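Local structure of 4-alpha-glucanotransferase (Corynebacterium glutamicum, 5B68) at residues M221-P226 and I325-W330; S315-E320 and F355-Q360; Q399-V404 and Y440-N445. The protein belongs to the amylomaltases, enzymes built on a TIM-type (beta/alpha)8 barrel with a beta-sandwich domain in the N-terminal part of the chain. All coordinates share one frame; numbering follows the deposited sequence.

Interaction 1 (M221-P226 and I325-W330); sequences MHAAEP and IDFATW
Ala-223 and Pro-226 each press an aliphatic carbon against an aromatic ring of helix segment 325-330. CB of Ala-223 is 3.9 Å from CZ of Phe-327, the far end of that ring. CD of Pro-226 is 3.7 Å from CZ3 of Trp-330. CG of Pro-226 is 3.9 Å from the same Trp-330 CZ3. The side chains of Pro-226 and Trp-330 cross at about a right angle. Both aromatic residues hold CG opposite the backbone N, with chi1 170° in Phe-327 and 177° in Trp-330. Each ring is thereby carried off the flank of the helix to the loop. The reach is long, since CA of Ala-223 and CA of Phe-327 are 10.0 Å apart. No hydrogen bond spans the two segments, and the contact is apolar and buried. The loop has other fixings: the backbone of Ala-223 bonds to Thr-238 and Phe-242, and Glu-225 OE1 is bonded by Glu-231 N. Phe-327 also stacks on Phe-242, and Trp-330 touches Ala-396 of helix 396-400. The arrangement belongs to a TIM-type barrel enlarged by long insertions: the loop leaving strand 215-218 packs on a helix inserted before the next barrel strand.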
loop_
_atom_site.group_PDB
_atom_site.type_symbol
_atom_site.label_atom_id
_atom_site.label_comp_id
_atom_site.label_asym_id
_atom_site.label_seq_id
_atom_site.Cartn_x
_atom_site.Cartn_y
_atom_site.Cartn_z
ATOM N N MET A 221 2.322 -7.512 -2.452
ATOM C CA MET A 221 2.751 -8.515 -3.445
ATOM C C MET A 221 3.134 -7.911 -4.821
ATOM O O MET A 221 3.113 -8.583 -5.878
ATOM C CB MET A 221 1.591 -9.461 -3.642
ATOM C CG MET A 221 1.059 -10.097 -2.347
ATOM S SD MET A 221 2.223 -11.345 -1.764
ATOM C CE MET A 221 1.728 -12.676 -2.857
ATOM N N HIS A 222 3.447 -6.632 -4.780
ATOM C CA HIS A 222 3.768 -5.869 -5.969
ATOM C C HIS A 222 5.077 -6.370 -6.611
ATOM O O HIS A 222 6.028 -6.784 -5.942
ATOM C CB HIS A 222 3.991 -4.400 -5.659
ATOM C CG HIS A 222 2.993 -3.743 -4.772
ATOM N ND1 HIS A 222 1.672 -3.625 -5.122
ATOM C CD2 HIS A 222 3.137 -3.087 -3.590
ATOM C CE1 HIS A 222 1.039 -2.941 -4.181
ATOM N NE2 HIS A 222 1.893 -2.661 -3.220
ATOM N N ALA A 223 5.136 -6.285 -7.925
ATOM C CA ALA A 223 6.303 -6.753 -8.645
ATOM C C ALA A 223 7.540 -5.942 -8.301
ATOM O O ALA A 223 7.469 -4.753 -8.100
ATOM C CB ALA A 223 6.053 -6.714 -10.140
ATOM N N ALA A 224 8.674 -6.616 -8.273
ATOM C CA ALA A 224 9.945 -5.970 -8.099
ATOM C C ALA A 224 10.724 -6.167 -9.393
ATOM O O ALA A 224 10.144 -6.264 -10.437
ATOM C CB ALA A 224 10.682 -6.528 -6.900
ATOM N N GLU A 225 12.037 -6.183 -9.315
ATOM C CA GLU A 225 12.850 -6.478 -10.476
ATOM C C GLU A 225 12.425 -7.758 -11.188
ATOM O O GLU A 225 12.072 -8.712 -10.541
ATOM C CB GLU A 225 14.313 -6.554 -10.053
ATOM C CG GLU A 225 14.861 -5.238 -9.535
ATOM C CD GLU A 225 14.683 -5.037 -8.038
ATOM O OE1 GLU A 225 14.047 -5.874 -7.393
ATOM O OE2 GLU A 225 15.167 -4.030 -7.512
ATOM N N PRO A 226 12.424 -7.752 -12.522
ATOM C CA PRO A 226 11.955 -8.868 -13.290
ATOM C C PRO A 226 12.907 -10.047 -13.362
ATOM O O PRO A 226 12.507 -11.100 -13.883
ATOM C CB PRO A 226 11.776 -8.279 -14.706
ATOM C CG PRO A 226 12.765 -7.172 -14.779
ATOM C CD PRO A 226 12.992 -6.674 -13.362
ATOM N N ILE A 325 1.307 -3.640 -21.269
ATOM C CA ILE A 325 2.342 -3.676 -22.320
ATOM C C ILE A 325 3.524 -2.837 -21.932
ATOM O O ILE A 325 4.644 -3.276 -22.125
ATOM C CB ILE A 325 1.759 -3.122 -23.631
ATOM C CG1 ILE A 325 0.669 -4.036 -24.110
ATOM C CG2 ILE A 325 2.874 -2.958 -24.674
ATOM C CD1 ILE A 325 -0.219 -3.470 -25.202
ATOM N N ASP A 326 3.305 -1.630 -21.320
ATOM C CA ASP A 326 4.388 -0.777 -20.862
ATOM C C ASP A 326 5.272 -1.418 -19.779
ATOM O O ASP A 326 6.511 -1.351 -19.819
ATOM C CB ASP A 326 3.889 0.584 -20.329
ATOM C CG ASP A 326 3.204 1.461 -21.409
ATOM O OD1 ASP A 326 3.375 1.213 -22.611
ATOM O OD2 ASP A 326 2.471 2.374 -20.986
ATOM N N PHE A 327 4.613 -2.016 -18.773
ATOM C CA PHE A 327 5.326 -2.688 -17.702
ATOM C C PHE A 327 6.212 -3.852 -18.314
ATOM O O PHE A 327 7.378 -3.993 -17.992
ATOM C CB PHE A 327 4.335 -3.310 -16.723
ATOM C CG PHE A 327 5.001 -4.231 -15.727
ATOM C CD1 PHE A 327 5.782 -3.698 -14.765
ATOM C CD2 PHE A 327 4.814 -5.605 -15.784
ATOM C CE1 PHE A 327 6.398 -4.514 -13.833
ATOM C CE2 PHE A 327 5.427 -6.414 -14.863
ATOM C CZ PHE A 327 6.229 -5.870 -13.917
ATOM N N ALA A 328 5.586 -4.649 -19.133
ATOM C CA ALA A 328 6.204 -5.853 -19.715
ATOM C C ALA A 328 7.365 -5.455 -20.659
ATOM O O ALA A 328 8.372 -6.122 -20.702
ATOM C CB ALA A 328 5.185 -6.655 -20.456
ATOM N N THR A 329 7.200 -4.347 -21.360
ATOM C CA THR A 329 8.255 -3.854 -22.261
ATOM C C THR A 329 9.442 -3.372 -21.443
ATOM O O THR A 329 10.578 -3.641 -21.782
ATOM C CB THR A 329 7.738 -2.730 -23.166
ATOM O OG1 THR A 329 6.627 -3.208 -23.933
ATOM C CG2 THR A 329 8.864 -2.197 -24.046
ATOM N N TRP A 330 9.192 -2.664 -20.343
ATOM C CA TRP A 330 10.205 -2.261 -19.415
ATOM C C TRP A 330 10.950 -3.506 -18.891
ATOM O O TRP A 330 12.188 -3.475 -18.813
ATOM C CB TRP A 330 9.639 -1.422 -18.239
ATOM C CG TRP A 330 10.637 -1.039 -17.210
ATOM C CD1 TRP A 330 11.350 0.099 -17.146
ATOM C CD2 TRP A 330 11.027 -1.825 -16.062
ATOM N NE1 TRP A 330 12.205 0.064 -16.051
ATOM C CE2 TRP A 330 12.014 -1.110 -15.385
ATOM C CE3 TRP A 330 10.620 -3.065 -15.562
ATOM C CZ2 TRP A 330 12.633 -1.597 -14.218
ATOM C CZ3 TRP A 330 11.252 -3.560 -14.374
ATOM C CH2 TRP A 330 12.224 -2.826 -13.746
#

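Interaction 2 (S315-E320 and F355-Q360)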
loop_
_atom_site.group_PDB
_atom_site.type_symbol
_atom_site.label_atom_id
_atom_site.label_comp_id
_atom_site.label_asym_id
_atom_site.label_seq_id
_atom_site.Cartn_x
_atom_site.Cartn_y
_atom_site.Cartn_z
ATOM N N SER A 315 -8.201 -12.389 -23.288
ATOM C CA SER A 315 -9.173 -11.624 -22.516
ATOM C C SER A 315 -8.480 -10.786 -21.355
ATOM O O SER A 315 -8.739 -9.597 -21.197
ATOM C CB SER A 315 -10.222 -12.590 -21.959
ATOM O OG SER A 315 -11.192 -11.874 -21.222
ATOM N N PHE A 316 -7.577 -11.420 -20.621
ATOM C CA PHE A 316 -6.761 -10.722 -19.639
ATOM C C PHE A 316 -5.982 -9.594 -20.287
ATOM O O PHE A 316 -5.983 -8.474 -19.746
ATOM C CB PHE A 316 -5.787 -11.697 -18.952
ATOM C CG PHE A 316 -4.769 -11.032 -18.072
ATOM C CD1 PHE A 316 -5.112 -10.681 -16.771
ATOM C CD2 PHE A 316 -3.451 -10.811 -18.524
ATOM C CE1 PHE A 316 -4.166 -10.135 -15.920
ATOM C CE2 PHE A 316 -2.518 -10.235 -17.683
ATOM C CZ PHE A 316 -2.883 -9.882 -16.384
ATOM N N VAL A 317 -5.292 -9.856 -21.408
ATOM C CA VAL A 317 -4.421 -8.824 -21.996
ATOM C C VAL A 317 -5.281 -7.590 -22.423
ATOM O O VAL A 317 -4.849 -6.450 -22.230
ATOM C CB VAL A 317 -3.604 -9.391 -23.173
ATOM C CG1 VAL A 317 -2.941 -8.293 -23.980
ATOM C CG2 VAL A 317 -2.515 -10.338 -22.622
ATOM N N GLN A 318 -6.460 -7.860 -22.970
ATOM C CA GLN A 318 -7.382 -6.798 -23.410
ATOM C C GLN A 318 -7.790 -6.012 -22.216
ATOM O O GLN A 318 -7.793 -4.771 -22.282
ATOM C CB GLN A 318 -8.706 -7.288 -24.061
ATOM C CG GLN A 318 -8.690 -7.474 -25.570
ATOM C CD GLN A 318 -8.610 -6.166 -26.395
ATOM O OE1 GLN A 318 -8.258 -5.095 -25.887
ATOM N NE2 GLN A 318 -8.931 -6.271 -27.696
ATOM N N ARG A 319 -8.137 -6.721 -21.138
ATOM C CA ARG A 319 -8.606 -6.041 -19.940
ATOM C C ARG A 319 -7.557 -5.074 -19.391
ATOM O O ARG A 319 -7.921 -3.958 -18.945
ATOM C CB ARG A 319 -9.054 -7.065 -18.878
ATOM C CG ARG A 319 -9.727 -6.480 -17.625
ATOM C CD ARG A 319 -9.937 -7.537 -16.565
ATOM N NE ARG A 319 -8.648 -7.946 -15.942
ATOM C CZ ARG A 319 -8.459 -9.025 -15.200
ATOM N NH1 ARG A 319 -7.274 -9.252 -14.616
ATOM N NH2 ARG A 319 -9.474 -9.818 -14.905
ATOM N N GLU A 320 -6.284 -5.452 -19.405
ATOM C CA GLU A 320 -5.235 -4.692 -18.721
ATOM C C GLU A 320 -4.644 -3.556 -19.552
ATOM O O GLU A 320 -4.036 -2.632 -19.035
ATOM C CB GLU A 320 -4.105 -5.633 -18.216
ATOM C CG GLU A 320 -4.636 -6.661 -17.234
ATOM C CD GLU A 320 -5.140 -6.048 -15.955
ATOM O OE1 GLU A 320 -6.055 -6.647 -15.368
ATOM O OE2 GLU A 320 -4.609 -5.005 -15.498
ATOM N N PHE A 355 6.193 -12.575 -22.946
ATOM C CA PHE A 355 6.537 -13.426 -21.790
ATOM C C PHE A 355 6.223 -12.696 -20.486
ATOM O O PHE A 355 5.615 -13.309 -19.590
ATOM C CB PHE A 355 7.999 -13.763 -21.816
ATOM C CG PHE A 355 8.484 -14.461 -20.557
ATOM C CD1 PHE A 355 8.185 -15.806 -20.345
ATOM C CD2 PHE A 355 9.278 -13.769 -19.661
ATOM C CE1 PHE A 355 8.655 -16.446 -19.194
ATOM C CE2 PHE A 355 9.759 -14.412 -18.542
ATOM C CZ PHE A 355 9.428 -15.757 -18.333
ATOM N N TYR A 356 6.575 -11.418 -20.390
ATOM C CA TYR A 356 6.278 -10.693 -19.121
ATOM C C TYR A 356 4.807 -10.410 -18.963
ATOM O O TYR A 356 4.266 -10.403 -17.818
ATOM C CB TYR A 356 7.182 -9.486 -18.952
ATOM C CG TYR A 356 8.607 -9.860 -18.731
ATOM C CD1 TYR A 356 9.004 -10.388 -17.507
ATOM C CD2 TYR A 356 9.591 -9.734 -19.764
ATOM C CE1 TYR A 356 10.305 -10.767 -17.268
ATOM C CE2 TYR A 356 10.905 -10.094 -19.527
ATOM C CZ TYR A 356 11.262 -10.617 -18.259
ATOM O OH TYR A 356 12.564 -10.970 -17.954
ATOM N N MET A 357 4.090 -10.255 -20.064
ATOM C CA MET A 357 2.615 -10.158 -20.014
ATOM C C MET A 357 2.001 -11.438 -19.492
ATOM O O MET A 357 1.091 -11.465 -18.593
ATOM C CB MET A 357 2.046 -9.759 -21.378
ATOM C CG MET A 357 2.503 -8.365 -21.803
ATOM S SD MET A 357 2.027 -8.038 -23.558
ATOM C CE MET A 357 0.309 -7.766 -23.308
ATOM N N TRP A 358 2.545 -12.552 -19.974
ATOM C CA TRP A 358 2.031 -13.846 -19.639
ATOM C C TRP A 358 2.258 -14.132 -18.160
ATOM O O TRP A 358 1.350 -14.687 -17.519
ATOM C CB TRP A 358 2.709 -14.879 -20.563
ATOM C CG TRP A 358 2.432 -16.314 -20.311
ATOM C CD1 TRP A 358 1.350 -16.974 -20.633
ATOM C CD2 TRP A 358 3.337 -17.243 -19.714
ATOM N NE1 TRP A 358 1.486 -18.318 -20.295
ATOM C CE2 TRP A 358 2.720 -18.483 -19.723
ATOM C CE3 TRP A 358 4.630 -17.135 -19.199
ATOM C CZ2 TRP A 358 3.322 -19.643 -19.190
ATOM C CZ3 TRP A 358 5.258 -18.311 -18.692
ATOM C CH2 TRP A 358 4.572 -19.538 -18.687
ATOM N N LEU A 359 3.436 -13.770 -17.627
ATOM C CA LEU A 359 3.660 -13.898 -16.153
ATOM C C LEU A 359 2.590 -13.175 -15.324
ATOM O O LEU A 359 2.137 -13.707 -14.333
ATOM C CB LEU A 359 4.989 -13.321 -15.730
ATOM C CG LEU A 359 6.206 -14.085 -16.268
ATOM C CD1 LEU A 359 7.513 -13.529 -15.729
ATOM C CD2 LEU A 359 6.088 -15.571 -15.989
ATOM N N GLN A 360 2.176 -11.966 -15.751
ATOM C CA GLN A 360 1.065 -11.293 -15.062
ATOM C C GLN A 360 -0.224 -12.043 -15.140
ATOM O O GLN A 360 -0.984 -12.036 -14.169
ATOM C CB GLN A 360 0.948 -9.836 -15.548
ATOM C CG GLN A 360 2.151 -9.012 -15.211
ATOM C CD GLN A 360 2.361 -8.974 -13.735
ATOM O OE1 GLN A 360 1.440 -8.615 -12.972
ATOM N NE2 GLN A 360 3.557 -9.303 -13.300
#
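Val-317 and Met-357 make the tight part of this contact. CG1 of Val-317 is 3.4 Å from CE of Met-357, shorter than a usual carbon-carbon contact. CG2 of Val-317 is 3.9 Å from the same Met-357 methyl. The valine fork therefore meets the tip of the methionine, and the two side chains cross at about a right angle. The bend at the thioether of Met-357 (chi3 75°) turns CE to the valine. Phe-316 packs beside this pair, less closely. Its CZ is 3.6 Å from O of Gln-360, and its CE2 is 3.9 Å from O of Met-357. The ring thus rests against the backbone of the other helix. Within its own helix, CG of Glu-320 sits 3.7 Å above the plane of the Phe-316 ring, toward the rim.

The motif is a crossed pair of helices. The segments' axes approach to 10.4 Å at an angle of 96°. Both helices, 307-338 and 349-376, lie in the insertion between barrel strands 215-218 and 382-387.

Gln-360 gives CB to the contact, but its chain then bends away, and NE2 bonds to Ile-243 O. On segment 315-320, Ser-315, Gln-318 and Arg-319 are exposed, and none touches segment 355-360. From that side Arg-319 reaches to the buried Glu-320, which packs against helix 441-452. Its NE and NH1 both bond to Glu-320 OE1, each at 3.0 Å. Both come from the anti side, tilted out of the carboxylate plane, and neither bond is straight. Glu-320 OE2 pairs with Arg-241 and Arg-319 NH1 with Asp-364, so the Glu-320 carboxylate lies between two arginines, which would probably stabilise its negative charge.

Interaction 3 (Q399-V404 and Y440-N445). With SO4 (sulfate ion), chain K.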
loop_
_atom_site.group_PDB
_atom_site.type_symbol
_atom_site.label_atom_id
_atom_site.label_comp_id
_atom_site.label_asym_id
_atom_site.label_seq_id
_atom_site.Cartn_x
_atom_site.Cartn_y
_atom_site.Cartn_z
ATOM N N GLN A 399 9.608 5.025 -14.638
ATOM C CA GLN A 399 9.696 5.287 -16.083
ATOM C C GLN A 399 8.312 5.486 -16.725
ATOM O O GLN A 399 8.082 6.532 -17.389
ATOM C CB GLN A 399 10.465 4.166 -16.832
ATOM C CG GLN A 399 10.306 4.257 -18.363
ATOM C CD GLN A 399 10.973 3.110 -19.081
ATOM O OE1 GLN A 399 10.301 2.266 -19.683
ATOM N NE2 GLN A 399 12.293 3.014 -18.936
ATOM N N ASN A 400 7.444 4.486 -16.602
ATOM C CA ASN A 400 6.159 4.453 -17.314
ATOM C C ASN A 400 5.126 5.479 -16.821
ATOM O O ASN A 400 4.246 5.896 -17.611
ATOM C CB ASN A 400 5.559 3.061 -17.269
ATOM C CG ASN A 400 6.388 2.050 -18.031
ATOM O OD1 ASN A 400 6.908 2.339 -19.123
ATOM N ND2 ASN A 400 6.466 0.848 -17.490
ATOM N N LEU A 401 5.260 5.892 -15.560
ATOM C CA LEU A 401 4.381 6.857 -14.992
ATOM C C LEU A 401 5.068 8.165 -14.769
ATOM O O LEU A 401 4.528 9.024 -13.998
ATOM C CB LEU A 401 3.737 6.356 -13.681
ATOM C CG LEU A 401 2.915 5.077 -13.684
ATOM C CD1 LEU A 401 2.308 4.867 -12.303
ATOM C CD2 LEU A 401 1.825 5.163 -14.687
ATOM N N SER A 402 6.215 8.402 -15.438
ATOM C CA SER A 402 7.003 9.624 -15.190
ATOM C C SER A 402 6.212 10.910 -15.271
ATOM O O SER A 402 6.478 11.848 -14.566
ATOM C CB SER A 402 8.243 9.732 -16.143
ATOM O OG SER A 402 7.846 9.675 -17.517
ATOM N N HIS A 403 5.282 10.912 -16.185
ATOM C CA HIS A 403 4.436 12.078 -16.524
ATOM C C HIS A 403 3.444 12.466 -15.412
ATOM O O HIS A 403 2.815 13.550 -15.488
ATOM C CB HIS A 403 3.714 11.768 -17.858
ATOM C CG HIS A 403 2.854 10.523 -17.850
ATOM N ND1 HIS A 403 1.463 10.558 -17.865
ATOM C CD2 HIS A 403 3.183 9.206 -17.853
ATOM C CE1 HIS A 403 0.976 9.329 -17.841
ATOM N NE2 HIS A 403 2.003 8.496 -17.825
ATOM N N VAL A 404 3.271 11.581 -14.405
ATOM C CA VAL A 404 2.472 11.894 -13.251
ATOM C C VAL A 404 3.271 11.816 -11.923
ATOM O O VAL A 404 2.664 11.802 -10.871
ATOM C CB VAL A 404 1.185 11.041 -13.167
ATOM C CG1 VAL A 404 0.239 11.314 -14.340
ATOM C CG2 VAL A 404 1.452 9.550 -13.036
ATOM N N TYR A 440 -6.631 10.795 -12.759
ATOM C CA TYR A 440 -6.295 9.855 -11.699
ATOM C C TYR A 440 -6.245 8.396 -12.213
ATOM O O TYR A 440 -6.392 7.435 -11.434
ATOM C CB TYR A 440 -7.224 10.012 -10.495
ATOM C CG TYR A 440 -7.014 11.296 -9.764
ATOM C CD1 TYR A 440 -6.061 11.379 -8.713
ATOM C CD2 TYR A 440 -7.766 12.442 -10.047
ATOM C CE1 TYR A 440 -5.806 12.567 -8.069
ATOM C CE2 TYR A 440 -7.559 13.620 -9.363
ATOM C CZ TYR A 440 -6.516 13.708 -8.389
ATOM O OH TYR A 440 -6.252 14.804 -7.651
ATOM N N ILE A 441 -6.101 8.205 -13.523
ATOM C CA ILE A 441 -6.231 6.882 -14.047
ATOM C C ILE A 441 -5.127 5.925 -13.525
ATOM O O ILE A 441 -5.448 4.757 -13.265
ATOM C CB ILE A 441 -6.303 6.891 -15.594
ATOM C CG1 ILE A 441 -7.579 7.611 -16.043
ATOM C CG2 ILE A 441 -6.139 5.477 -16.146
ATOM C CD1 ILE A 441 -8.905 6.936 -15.677
ATOM N N PRO A 442 -3.882 6.417 -13.319
ATOM C CA PRO A 442 -2.858 5.517 -12.721
ATOM C C PRO A 442 -3.175 5.040 -11.278
ATOM O O PRO A 442 -2.874 3.900 -10.912
ATOM C CB PRO A 442 -1.630 6.379 -12.767
ATOM C CG PRO A 442 -1.815 7.192 -14.040
ATOM C CD PRO A 442 -3.241 7.613 -13.862
ATOM N N TRP A 443 -3.824 5.911 -10.511
ATOM C CA TRP A 443 -4.261 5.579 -9.125
ATOM C C TRP A 443 -5.411 4.550 -9.222
ATOM O O TRP A 443 -5.411 3.493 -8.550
ATOM C CB TRP A 443 -4.713 6.852 -8.423
ATOM C CG TRP A 443 -5.243 6.716 -7.037
ATOM C CD1 TRP A 443 -6.346 7.325 -6.563
ATOM C CD2 TRP A 443 -4.631 6.076 -5.912
ATOM N NE1 TRP A 443 -6.536 7.019 -5.243
ATOM C CE2 TRP A 443 -5.460 6.317 -4.800
ATOM C CE3 TRP A 443 -3.467 5.336 -5.729
ATOM C CZ2 TRP A 443 -5.194 5.790 -3.534
ATOM C CZ3 TRP A 443 -3.192 4.812 -4.514
ATOM C CH2 TRP A 443 -4.053 5.059 -3.388
ATOM N N ARG A 444 -6.431 4.823 -10.088
ATOM C CA ARG A 444 -7.453 3.861 -10.351
ATOM C C ARG A 444 -6.904 2.457 -10.726
ATOM O O ARG A 444 -7.368 1.442 -10.197
ATOM C CB ARG A 444 -8.375 4.292 -11.532
ATOM C CG ARG A 444 -9.498 3.285 -11.760
ATOM C CD ARG A 444 -10.297 3.635 -13.013
ATOM N NE ARG A 444 -9.555 3.298 -14.200
ATOM C CZ ARG A 444 -9.956 3.551 -15.456
ATOM N NH1 ARG A 444 -11.105 4.175 -15.668
ATOM N NH2 ARG A 444 -9.162 3.241 -16.510
ATOM N N ASN A 445 -5.963 2.429 -11.670
ATOM C CA ASN A 445 -5.560 1.156 -12.239
ATOM C C ASN A 445 -4.772 0.311 -11.214
ATOM O O ASN A 445 -4.993 -0.929 -11.157
ATOM C CB ASN A 445 -4.745 1.392 -13.505
ATOM C CG ASN A 445 -5.621 1.862 -14.675
ATOM O OD1 ASN A 445 -6.827 1.884 -14.595
ATOM N ND2 ASN A 445 -4.987 2.183 -15.761
HETATM S S SO4 K . -11.302 4.621 -19.239
HETATM O O1 SO4 K . -12.325 4.174 -20.223
HETATM O O2 SO4 K . -10.533 5.794 -19.730
HETATM O O3 SO4 K . -11.977 5.030 -17.966
HETATM O O4 SO4 K . -10.380 3.469 -19.089
#
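Pro-442, in the first turn of helix 441-452, meets Leu-401 and Val-404 of the turn that follows helix 396-400. Both pieces belong to the long connection between the adjacent parallel barrel strands 382-387 and 456-459, a beta-alpha-beta crossover with extra structure inserted. CD2 of Leu-401 is 4.1 Å from CB of Pro-442. These two side chains run past each other in opposite directions. CG2 of Val-404 is 4.2 Å from CG of Pro-442. The proline ring therefore offers one carbon to each partner. Leu-401 is where the chain leaves helical geometry. Val-404 N then bonds back to Leu-401 O at 2.9 Å, a short turn that lets both side chains point to the proline.

Tyr-440 holds the N-cap position of the second helix. A proline suits the first turn, because no backbone N-H is needed there for a helical bond.

Elsewhere on this helix end, Arg-444 takes a sulfate ion with two nitrogens. NH1 bonds to sulfate O3 at 2.6 Å and is nearly straight (166°). NH2 bonds to sulfate O4 at 2.9 Å. The guanidinium also reaches Asn-445 OD1 through NE, at 3.1 Å, and this acceptor lies in the guanidinium plane. CD1 of Ile-441 sits 3.5 Å above the centre of the guanidinium. Arg-444 further makes a cation-pi contact with Trp-143.

The sulfate probably comes from the crystallisation liquor, so it marks a spot that can take an anion rather than a known site. Across the segments there is no directional bond. Leu-401, Val-404 and Pro-442 meet by loose van der Waals contact in a partly buried patch, so their fit adds little directional constraint.

From the N terminus, the chain leaves barrel strand 215-218 and enters 221-226. Interaction 1 closes a long loop by bringing 325-330 back to it. Segment 315-320 comes before that closure, and its partner 355-360 after it, so interactions 1 and 2 cross. They share helix 307-338 and touch where Ala-328 packs on Met-357. Interaction 3 follows in series and closes a shorter loop, from 399-404 to 440-445. Interactions 2 and 3 do not touch. Interactions 1 and 2 hold together the connection between strands 215-218 and 382-387. Interaction 3 does so in the next one, up to strand 456-459, and a probable hydrogen bond between Asn-400 ND2 and Asp-326 O joins the two.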